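Local coordinates for 5-cytosine DNA methyltransferase (Entamoeba histolytica, PDB 3QV2), which probably transfers methyl groups from S-adenosyl-L-methionine to carbon 5 of cytosine in tRNA or DNA, at residues V11-F16 / A36-F41; R178-K183 / F322-E327; E193-N198 / G226-R231; S238-V243 / T297-Y302. All coordinates share one frame; numbering follows the deposited sequence.

Contact 1: V11-F16 / A36-F41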
# COMPACT_ATOMS: atom_id res chain seq x y z
N VAL A 11 0.24 18.54 11.87
CA VAL A 11 0.05 17.86 10.60
C VAL A 11 -1.40 17.40 10.46
O VAL A 11 -1.84 16.46 11.12
CB VAL A 11 0.98 16.63 10.47
CG1 VAL A 11 0.66 15.86 9.20
CG2 VAL A 11 2.43 17.07 10.48
N ASN A 12 -2.14 18.08 9.59
CA ASN A 12 -3.53 17.73 9.33
C ASN A 12 -3.69 17.13 7.94
O ASN A 12 -3.52 17.82 6.93
CB ASN A 12 -4.42 18.97 9.48
CG ASN A 12 -4.24 19.64 10.83
OD1 ASN A 12 -3.90 20.82 10.90
ND2 ASN A 12 -4.46 18.89 11.90
N VAL A 13 -4.01 15.84 7.89
CA VAL A 13 -3.95 15.09 6.64
C VAL A 13 -5.32 14.75 6.06
O VAL A 13 -6.22 14.31 6.78
CB VAL A 13 -3.18 13.76 6.84
CG1 VAL A 13 -3.00 13.05 5.50
CG2 VAL A 13 -1.84 14.01 7.50
N ILE A 14 -5.47 14.96 4.76
CA ILE A 14 -6.60 14.42 4.03
C ILE A 14 -6.15 13.11 3.38
O ILE A 14 -5.33 13.11 2.46
CB ILE A 14 -7.10 15.37 2.93
CG1 ILE A 14 -7.40 16.75 3.50
CG2 ILE A 14 -8.34 14.79 2.26
CD1 ILE A 14 -7.94 17.73 2.48
N GLU A 15 -6.69 12.00 3.87
CA GLU A 15 -6.27 10.68 3.42
C GLU A 15 -7.11 10.21 2.23
O GLU A 15 -8.06 9.45 2.38
CB GLU A 15 -6.36 9.67 4.57
CG GLU A 15 -5.59 8.38 4.36
CD GLU A 15 -5.53 7.53 5.62
OE1 GLU A 15 -4.93 6.44 5.58
OE2 GLU A 15 -6.09 7.97 6.66
N PHE A 16 -6.75 10.68 1.04
CA PHE A 16 -7.47 10.31 -0.18
C PHE A 16 -7.27 8.84 -0.50
O PHE A 16 -6.18 8.30 -0.33
CB PHE A 16 -7.01 11.17 -1.36
CG PHE A 16 -7.32 12.64 -1.21
CD1 PHE A 16 -8.62 13.09 -1.31
CD2 PHE A 16 -6.31 13.55 -0.98
CE1 PHE A 16 -8.91 14.44 -1.18
CE2 PHE A 16 -6.59 14.90 -0.85
CZ PHE A 16 -7.89 15.34 -0.95
N ALA A 36 -0.97 14.06 14.74
CA ALA A 36 -1.66 14.44 13.51
C ALA A 36 -3.13 14.04 13.51
O ALA A 36 -3.56 13.20 14.30
CB ALA A 36 -0.94 13.83 12.30
N THR A 37 -3.89 14.65 12.61
CA THR A 37 -5.29 14.30 12.40
C THR A 37 -5.47 13.78 10.98
O THR A 37 -4.74 14.17 10.07
CB THR A 37 -6.23 15.50 12.61
OG1 THR A 37 -5.93 16.51 11.64
CG2 THR A 37 -6.06 16.08 14.01
N PHE A 38 -6.44 12.89 10.79
CA PHE A 38 -6.67 12.29 9.48
C PHE A 38 -8.13 12.36 9.06
O PHE A 38 -9.03 12.04 9.85
CB PHE A 38 -6.19 10.83 9.48
CG PHE A 38 -4.71 10.67 9.67
CD1 PHE A 38 -3.86 10.59 8.58
CD2 PHE A 38 -4.17 10.60 10.94
CE1 PHE A 38 -2.50 10.44 8.76
CE2 PHE A 38 -2.80 10.45 11.13
CZ PHE A 38 -1.97 10.37 10.03
N ILE A 39 -8.37 12.78 7.83
CA ILE A 39 -9.71 12.78 7.25
C ILE A 39 -9.73 11.91 6.00
O ILE A 39 -9.37 12.37 4.91
CB ILE A 39 -10.21 14.20 6.89
CG1 ILE A 39 -10.38 15.04 8.16
CG2 ILE A 39 -11.52 14.13 6.14
CD1 ILE A 39 -9.08 15.55 8.74
N PRO A 40 -10.14 10.65 6.15
CA PRO A 40 -10.12 9.64 5.08
C PRO A 40 -11.28 9.78 4.10
O PRO A 40 -12.41 10.02 4.51
CB PRO A 40 -10.25 8.33 5.85
CG PRO A 40 -11.03 8.69 7.06
CD PRO A 40 -10.61 10.09 7.43
N PHE A 41 -10.98 9.64 2.81
CA PHE A 41 -12.00 9.63 1.76
C PHE A 41 -11.90 8.34 0.96
O PHE A 41 -10.83 8.01 0.44
CB PHE A 41 -11.82 10.82 0.82
CG PHE A 41 -12.35 12.12 1.36
CD1 PHE A 41 -13.58 12.61 0.94
CD2 PHE A 41 -11.63 12.85 2.28
CE1 PHE A 41 -14.07 13.81 1.43
CE2 PHE A 41 -12.11 14.05 2.78
CZ PHE A 41 -13.34 14.52 2.35

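Contact 2: R178-K183 / F322-E327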
# COMPACT_ATOMS: atom_id res chain seq x y z
N ARG A 178 6.68 18.80 -1.58
CA ARG A 178 6.49 19.80 -0.54
C ARG A 178 6.96 21.17 -1.02
O ARG A 178 7.62 21.28 -2.05
CB ARG A 178 7.22 19.39 0.74
CG ARG A 178 8.73 19.47 0.66
CD ARG A 178 9.38 18.81 1.86
NE ARG A 178 10.76 19.25 2.04
CZ ARG A 178 11.60 18.72 2.91
NH1 ARG A 178 11.21 17.72 3.69
NH2 ARG A 178 12.84 19.18 3.02
N LEU A 179 6.61 22.21 -0.26
CA LEU A 179 6.90 23.58 -0.68
C LEU A 179 8.29 24.05 -0.27
O LEU A 179 8.73 25.13 -0.67
CB LEU A 179 5.83 24.52 -0.13
CG LEU A 179 4.39 24.17 -0.51
CD1 LEU A 179 3.41 25.08 0.20
CD2 LEU A 179 4.21 24.24 -2.01
N THR A 180 8.98 23.24 0.52
CA THR A 180 10.35 23.55 0.91
C THR A 180 11.32 22.59 0.21
O THR A 180 11.01 21.41 0.06
CB THR A 180 10.55 23.45 2.43
OG1 THR A 180 10.36 22.09 2.85
CG2 THR A 180 9.56 24.35 3.16
N PRO A 181 12.48 23.10 -0.21
CA PRO A 181 13.48 22.24 -0.86
C PRO A 181 14.06 21.22 0.11
O PRO A 181 14.14 21.48 1.31
CB PRO A 181 14.55 23.24 -1.30
CG PRO A 181 14.40 24.39 -0.38
CD PRO A 181 12.93 24.49 -0.09
N PHE A 182 14.45 20.06 -0.41
CA PHE A 182 15.06 19.02 0.40
C PHE A 182 16.55 19.28 0.59
O PHE A 182 17.32 19.22 -0.37
CB PHE A 182 14.85 17.64 -0.24
CG PHE A 182 13.40 17.25 -0.37
CD1 PHE A 182 12.80 16.45 0.59
CD2 PHE A 182 12.65 17.67 -1.45
CE1 PHE A 182 11.48 16.08 0.48
CE2 PHE A 182 11.32 17.30 -1.57
CZ PHE A 182 10.73 16.51 -0.61
N LYS A 183 16.95 19.58 1.82
CA LYS A 183 18.34 19.87 2.13
C LYS A 183 19.19 18.61 2.21
O LYS A 183 20.37 18.62 1.87
CB LYS A 183 18.46 20.65 3.45
CG LYS A 183 17.89 22.05 3.39
CD LYS A 183 18.17 22.80 4.68
CE LYS A 183 17.73 24.25 4.58
NZ LYS A 183 18.10 25.03 5.79
N PHE A 322 8.94 14.82 5.63
CA PHE A 322 8.66 15.77 6.70
C PHE A 322 9.91 16.24 7.44
O PHE A 322 9.80 16.84 8.52
CB PHE A 322 7.67 15.17 7.71
CG PHE A 322 6.27 15.05 7.19
CD1 PHE A 322 5.38 16.10 7.32
CD2 PHE A 322 5.83 13.88 6.59
CE1 PHE A 322 4.09 16.00 6.86
CE2 PHE A 322 4.53 13.77 6.13
CZ PHE A 322 3.66 14.83 6.26
N ASP A 323 11.08 15.99 6.88
CA ASP A 323 12.33 16.33 7.56
C ASP A 323 12.58 17.84 7.61
O ASP A 323 13.59 18.30 8.13
CB ASP A 323 13.52 15.60 6.93
CG ASP A 323 14.03 16.28 5.67
OD1 ASP A 323 13.30 17.11 5.09
OD2 ASP A 323 15.16 15.96 5.25
N ASP A 324 11.64 18.61 7.05
CA ASP A 324 11.73 20.07 7.10
C ASP A 324 11.00 20.61 8.33
O ASP A 324 10.99 21.82 8.56
CB ASP A 324 11.16 20.69 5.82
CG ASP A 324 9.68 20.39 5.64
OD1 ASP A 324 9.22 19.33 6.11
OD2 ASP A 324 8.98 21.21 5.01
N LEU A 325 10.41 19.71 9.11
CA LEU A 325 9.63 20.10 10.28
C LEU A 325 10.42 19.96 11.59
O LEU A 325 9.90 20.25 12.66
CB LEU A 325 8.34 19.28 10.37
CG LEU A 325 7.27 19.50 9.29
CD1 LEU A 325 5.97 18.81 9.68
CD2 LEU A 325 7.04 20.99 9.04
N LYS A 326 11.67 19.53 11.49
CA LYS A 326 12.50 19.34 12.68
C LYS A 326 13.61 20.39 12.79
O LYS A 326 13.64 21.36 12.02
CB LYS A 326 13.08 17.93 12.72
CG LYS A 326 14.17 17.66 11.69
CD LYS A 326 14.76 16.27 11.88
CE LYS A 326 16.01 16.05 11.03
NZ LYS A 326 15.71 15.93 9.57
N GLU A 327 14.51 20.19 13.74
CA GLU A 327 15.65 21.08 13.95
C GLU A 327 15.22 22.48 14.36
O GLU A 327 16.04 23.39 14.51
CB GLU A 327 16.53 21.14 12.69
CG GLU A 327 17.01 19.78 12.22
CD GLU A 327 17.62 19.82 10.84
OE1 GLU A 327 17.79 20.93 10.29
OE2 GLU A 327 17.95 18.75 10.29
OXT GLU A 327 14.03 22.75 14.54
O HOH W 1 6.84 22.01 3.20
O HOH W 2 15.54 19.44 4.61

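Contact 3: E193-N198 / G226-R231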
# COMPACT_ATOMS: atom_id res chain seq x y z
N GLU A 193 16.48 -6.72 12.06
CA GLU A 193 16.51 -8.00 11.36
C GLU A 193 15.26 -8.83 11.63
O GLU A 193 14.75 -8.88 12.75
CB GLU A 193 17.76 -8.81 11.72
CG GLU A 193 17.91 -10.08 10.89
CD GLU A 193 18.77 -11.13 11.56
OE1 GLU A 193 19.25 -10.88 12.69
OE2 GLU A 193 18.96 -12.21 10.96
N SER A 194 14.76 -9.49 10.59
CA SER A 194 13.60 -10.34 10.72
C SER A 194 13.57 -11.37 9.59
O SER A 194 14.08 -11.13 8.50
CB SER A 194 12.32 -9.51 10.70
OG SER A 194 12.14 -8.90 9.43
N MET A 195 12.96 -12.52 9.87
CA MET A 195 12.77 -13.55 8.86
C MET A 195 11.27 -13.76 8.68
O MET A 195 10.47 -13.19 9.41
CB MET A 195 13.44 -14.85 9.30
CG MET A 195 14.39 -15.45 8.26
SD MET A 195 15.88 -14.47 8.00
CE MET A 195 16.66 -14.59 9.60
N ILE A 196 10.91 -14.58 7.70
CA ILE A 196 9.50 -14.90 7.47
C ILE A 196 8.89 -15.47 8.75
O ILE A 196 7.69 -15.34 8.99
CB ILE A 196 9.35 -15.93 6.33
CG1 ILE A 196 10.02 -15.42 5.06
CG2 ILE A 196 7.87 -16.23 6.08
CD1 ILE A 196 9.83 -16.34 3.87
N SER A 197 9.74 -16.09 9.56
CA SER A 197 9.32 -16.69 10.82
C SER A 197 8.57 -15.69 11.70
O SER A 197 7.56 -16.03 12.31
CB SER A 197 10.53 -17.24 11.57
OG SER A 197 11.40 -17.95 10.71
N ASN A 198 9.08 -14.47 11.76
CA ASN A 198 8.56 -13.45 12.67
C ASN A 198 7.11 -13.04 12.41
O ASN A 198 6.47 -12.43 13.27
CB ASN A 198 9.46 -12.21 12.66
CG ASN A 198 10.86 -12.50 13.14
OD1 ASN A 198 11.74 -12.86 12.36
ND2 ASN A 198 11.09 -12.34 14.44
N GLY A 226 9.71 -21.20 2.75
CA GLY A 226 9.76 -21.73 4.10
C GLY A 226 10.05 -20.62 5.09
O GLY A 226 10.33 -19.49 4.69
N LYS A 227 10.00 -20.94 6.38
CA LYS A 227 10.16 -19.93 7.42
C LYS A 227 11.49 -19.19 7.34
O LYS A 227 11.65 -18.13 7.95
CB LYS A 227 10.00 -20.56 8.80
CG LYS A 227 11.01 -21.65 9.12
CD LYS A 227 10.71 -22.30 10.46
CE LYS A 227 9.31 -22.91 10.48
NZ LYS A 227 9.01 -23.57 11.77
N ASP A 228 12.45 -19.73 6.59
CA ASP A 228 13.78 -19.13 6.51
C ASP A 228 14.12 -18.54 5.15
O ASP A 228 15.12 -17.84 5.00
CB ASP A 228 14.85 -20.15 6.93
CG ASP A 228 14.86 -20.40 8.43
OD1 ASP A 228 14.37 -19.53 9.18
OD2 ASP A 228 15.34 -21.47 8.85
N ASP A 229 13.28 -18.81 4.15
CA ASP A 229 13.54 -18.34 2.79
C ASP A 229 13.67 -16.82 2.70
O ASP A 229 13.12 -16.09 3.52
CB ASP A 229 12.47 -18.85 1.82
CG ASP A 229 12.75 -20.27 1.35
OD1 ASP A 229 13.64 -20.44 0.49
OD2 ASP A 229 12.09 -21.21 1.83
N LYS A 230 14.39 -16.35 1.68
CA LYS A 230 14.71 -14.94 1.54
C LYS A 230 13.52 -14.00 1.71
O LYS A 230 13.58 -13.05 2.49
CB LYS A 230 15.40 -14.67 0.20
CG LYS A 230 16.84 -15.13 0.13
CD LYS A 230 17.51 -14.66 -1.15
CE LYS A 230 18.98 -15.09 -1.20
NZ LYS A 230 19.65 -14.60 -2.44
N ARG A 231 12.45 -14.26 0.97
CA ARG A 231 11.32 -13.34 0.95
C ARG A 231 10.03 -14.00 0.46
O ARG A 231 10.04 -15.11 -0.06
CB ARG A 231 11.63 -12.13 0.07
CG ARG A 231 11.30 -12.33 -1.40
CD ARG A 231 12.12 -13.45 -2.03
NE ARG A 231 11.68 -13.76 -3.38
CZ ARG A 231 10.87 -14.76 -3.70
NH1 ARG A 231 10.41 -15.58 -2.76
NH2 ARG A 231 10.51 -14.96 -4.97

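Contact 4: S238-V243 / T297-Y302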
# COMPACT_ATOMS: atom_id res chain seq x y z
N SER A 238 -6.28 -10.73 -5.47
CA SER A 238 -6.92 -12.02 -5.71
C SER A 238 -6.18 -13.20 -5.07
O SER A 238 -6.33 -14.34 -5.51
CB SER A 238 -7.08 -12.27 -7.21
OG SER A 238 -7.91 -11.28 -7.80
N TYR A 239 -5.39 -12.93 -4.03
CA TYR A 239 -4.65 -13.99 -3.36
C TYR A 239 -5.61 -15.05 -2.83
O TYR A 239 -6.67 -14.72 -2.30
CB TYR A 239 -3.80 -13.41 -2.23
CG TYR A 239 -2.93 -14.42 -1.51
CD1 TYR A 239 -1.93 -15.12 -2.18
CD2 TYR A 239 -3.10 -14.67 -0.15
CE1 TYR A 239 -1.14 -16.04 -1.52
CE2 TYR A 239 -2.32 -15.59 0.51
CZ TYR A 239 -1.34 -16.27 -0.18
OH TYR A 239 -0.55 -17.19 0.49
N THR A 240 -5.23 -16.31 -2.99
CA THR A 240 -6.06 -17.47 -2.62
C THR A 240 -7.22 -17.70 -3.59
O THR A 240 -8.01 -18.63 -3.41
CB THR A 240 -6.60 -17.40 -1.17
OG1 THR A 240 -7.70 -16.49 -1.09
CG2 THR A 240 -5.50 -16.98 -0.21
N LYS A 241 -7.33 -16.86 -4.61
CA LYS A 241 -8.34 -17.02 -5.64
C LYS A 241 -7.67 -17.39 -6.96
O LYS A 241 -8.06 -18.35 -7.62
CB LYS A 241 -9.16 -15.74 -5.80
CG LYS A 241 -10.50 -15.92 -6.50
CD LYS A 241 -11.47 -16.72 -5.64
CE LYS A 241 -12.86 -16.79 -6.25
NZ LYS A 241 -12.86 -17.52 -7.55
N ILE A 242 -6.65 -16.62 -7.33
CA ILE A 242 -5.84 -16.92 -8.51
C ILE A 242 -4.46 -17.36 -8.05
O ILE A 242 -3.86 -16.75 -7.17
CB ILE A 242 -5.71 -15.70 -9.44
CG1 ILE A 242 -7.00 -15.47 -10.22
CG2 ILE A 242 -4.55 -15.89 -10.41
CD1 ILE A 242 -8.17 -15.00 -9.38
N VAL A 243 -3.97 -18.44 -8.65
CA VAL A 243 -2.71 -19.04 -8.22
C VAL A 243 -1.49 -18.17 -8.51
O VAL A 243 -0.71 -17.86 -7.61
CB VAL A 243 -2.50 -20.43 -8.88
CG1 VAL A 243 -1.12 -20.97 -8.55
CG2 VAL A 243 -3.58 -21.40 -8.42
N THR A 297 -15.40 -11.89 5.17
CA THR A 297 -14.75 -13.15 4.83
C THR A 297 -13.26 -12.95 4.55
O THR A 297 -12.80 -11.81 4.41
CB THR A 297 -15.39 -13.81 3.60
OG1 THR A 297 -15.32 -12.92 2.48
CG2 THR A 297 -16.85 -14.15 3.87
N ASP A 298 -12.52 -14.04 4.48
CA ASP A 298 -11.09 -13.97 4.19
C ASP A 298 -10.83 -13.33 2.83
O ASP A 298 -9.91 -12.53 2.68
CB ASP A 298 -10.44 -15.36 4.25
CG ASP A 298 -10.35 -15.90 5.67
OD1 ASP A 298 -10.55 -15.11 6.62
OD2 ASP A 298 -10.08 -17.11 5.83
N LYS A 299 -11.65 -13.68 1.85
CA LYS A 299 -11.54 -13.10 0.52
C LYS A 299 -11.59 -11.57 0.56
O LYS A 299 -10.72 -10.90 0.00
CB LYS A 299 -12.66 -13.62 -0.39
CG LYS A 299 -12.55 -15.11 -0.71
CD LYS A 299 -11.24 -15.43 -1.42
CE LYS A 299 -11.07 -16.92 -1.62
NZ LYS A 299 -12.15 -17.50 -2.47
N GLN A 300 -12.60 -11.03 1.24
CA GLN A 300 -12.76 -9.59 1.37
C GLN A 300 -11.54 -8.94 2.03
O GLN A 300 -11.12 -7.85 1.64
CB GLN A 300 -14.03 -9.26 2.14
CG GLN A 300 -15.32 -9.63 1.41
CD GLN A 300 -16.55 -9.54 2.30
OE1 GLN A 300 -16.48 -9.81 3.49
NE2 GLN A 300 -17.67 -9.14 1.71
N GLN A 301 -10.98 -9.61 3.03
CA GLN A 301 -9.81 -9.10 3.73
C GLN A 301 -8.57 -9.19 2.84
O GLN A 301 -7.76 -8.27 2.79
CB GLN A 301 -9.58 -9.87 5.03
CG GLN A 301 -10.78 -9.86 5.96
CD GLN A 301 -10.58 -10.73 7.19
OE1 GLN A 301 -9.48 -10.80 7.74
NE2 GLN A 301 -11.64 -11.41 7.62
N TYR A 302 -8.43 -10.32 2.15
CA TYR A 302 -7.33 -10.52 1.20
C TYR A 302 -7.32 -9.42 0.15
O TYR A 302 -6.27 -8.87 -0.18
CB TYR A 302 -7.46 -11.89 0.52
CG TYR A 302 -6.97 -13.05 1.36
CD1 TYR A 302 -5.74 -13.00 2.00
CD2 TYR A 302 -7.74 -14.20 1.50
CE1 TYR A 302 -5.29 -14.06 2.77
CE2 TYR A 302 -7.29 -15.26 2.26
CZ TYR A 302 -6.07 -15.19 2.89
OH TYR A 302 -5.63 -16.25 3.65

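Contact 1: V11-F16 / A36-F41
The amide ND2 of Asn12 gives a hydrogen bond of 2.8 Å to Thr37 OG1, between neighbouring parallel strands; ND2 also reaches Gln10. Asparagine and threonine suit these partly exposed positions, since the two lie alongside each other and pair their polar ends. The hydroxyl is brought there by a chi1 of 63°, with OG1 between the backbone N and the carbonyl carbon. Next to it the backbones alternate: Val13 N donates to Thr37 O at 2.8 Å, and Ile39 N to Val13 O at 2.8 Å. On the face carrying Val13, Glu15 and Phe38, the valine packs beside the phenyl ring, CB to Phe38 CD1 at 3.7 Å. Glu15 is buried there, and its carboxylate is satisfied by Tyr51 OH and by Arg24 N of helix 22-29. On the other face Ile14 CG2 sits 3.8 Å from Phe41 CD2. With helix 22-29 the strands form a beta-alpha-beta unit of the Rossmann-like methyltransferase fold, the nearest atoms of the Phe41 side chain and bound S-adenosyl-L-homocysteine being about 5 Å apart. Strand 36-41 is an edge strand, 11-16 is flanked by 79-82, and helices 22-29 and 45-55 lie against the face that carries Glu15 and Phe38.

Contact 2: R178-K183 / F322-E327
Thr180 and Asp324 face each other with CA atoms 7.2 Å apart, and neither backbone is regular there: 178-183 starts on the last residue of strand 172-178 and runs on as loop, whereas the tail after helix 311-321 makes a type I beta turn from Phe322 to Leu325. The turn presents two successive aspartates to Arg178. The guanidinium meets Asp323 end-on, NH1 and NH2 both donating to the single oxygen OD1, with NH1 at 2.6 Å and NH2 at 3.0 Å from it; OD1 lies in the guanidinium plane. Asp324 instead slides over one face, its carboxylate stacked at 15° to the guanidinium, so that OD1 adds charge attraction without receiving an N-H. The opposite face is covered by the Phe182 ring. Together the three charged residues make a salt-bridge network that ties the carboxyl-terminal tail to the end of a sheet strand. Arginine suits this place because its flat group has donors all round its edge: NE bonds to Thr180 O at 2.9 Å and NH2 to Pro181 O. These bonds and those to Asp323 OD1 lie in its plane and fix its rotation, and the chain reaches them by running extended from CG to NE; NH1 also bonds to Leu321 O. Thr180 OG1 donates to Asp324 OD2 at 2.7 Å, approaching from above the carboxylate plane, while His125 of strand 125-130 holds Asp324 OD1. With an arginine so close, both aspartates are probably kept ionised. A water adds a further bridge, accepting from Lys183 N and donating to Asp323 OD1 at 3.3 Å.

Contact 3: E193-N198 / G226-R231
The backbones come nearest at Ser197 and Lys227, whose CA atoms are 4.8 Å apart, where a short run of helical conformation at 196-198 abuts a type I beta turn from Gly226 to Asp229. The gripped atom is Lys227 O: Ser197 OG donates to it at 2.8 Å from above the carbonyl plane, and Ser197 N adds a weak bond at 3.2 Å. Serine suits the spot because its short arm, with OG beside its own backbone N (chi1 -44°), lets hydroxyl and amide reach one carbonyl together. Ile196 supplies the apolar part. Its CG1 branch is extended, and its terminal CD1 lies against two carbonyls of the turn, 3.3 Å from Gly226 O and 3.3 Å from Asp229 O; the buried side chain also packs on Val225 of strand 224-226. The turn thus docks the long loop before helix 212-218 against the exit of that strand. Within it Asp229 N bonds to Gly226 O, and Asp229 OD2 takes Gly226 N at 2.6 Å as well as Phe257 N, one carboxylate oxygen serving both amides. On the facing loop, Asn198 OD1 receives Met195 N at 2.8 Å, and Met195 CG rests 3.8 Å from Lys227 O, the flexible chain bending beyond it.

Contact 4: S238-V243 / T297-Y302
Helix 298-306, with Thr297 at its N-cap position, offers its first turn to the loop 238-243, and the contact includes an edge-to-face (T-shaped) pair of tyrosines. The edge of Tyr239 is directed at the face of Tyr302, with ring centroids 5.4 Å apart and planes at 80°; the nearest atoms are Tyr239 CD2 and Tyr302 CE1, at 3.7 Å. Tyr239 reaches the helix because CG is anti to its backbone N (chi1 -177°). Beside it the methyl of Thr240 makes a CH-pi contact over the Tyr302 face, CG2 standing 3.8 Å from the ring centroid. Threonine does two things here, since its OG1 also lies 3.4 Å from Lys299 CE, a contact with the aliphatic part of that lysine. Lys299, bent at chi2 and chi4, crosses Lys241 at about a right angle, NZ being 3.3 Å from Lys241 CD, while the two ammonium nitrogens remain 5.1 Å apart. Tyrosine suits both buried positions because the rings pack while the hydroxyls find backbone partners: Tyr239 OH bonds to Ser248 O and Phe274 N, Tyr302 OH to Phe274 O. Tyr302 also packs on Pro276 and Ile279 of helix 276-282, so helix 298-306 is held between that helix and the loop preceding strand 249-251.

How the contacts relate
Contacts 1 and 2 belong to the six-stranded Rossmann-like sheet and its surroundings: their centres are about 19 Å apart, and they touch where Val11 CG2 meets Leu325 CD1 at 4.0 Å. Contacts 3 and 4 lie around the small two-stranded sheet 224-226 and 249-251, with centres about 22 Å apart and no touch. Contacts 1 and 3 lie on opposite sides of the chain's centre, with centres about 34 Å apart, as do contacts 2 and 4, centres about 40 Å apart. Contact 1 closes first along the chain; contact 2 then encloses contacts 3 and 4. The chain therefore leaves the cofactor-binding sheet, builds a separate region, and returns so that its tail is secured beside the strands it left.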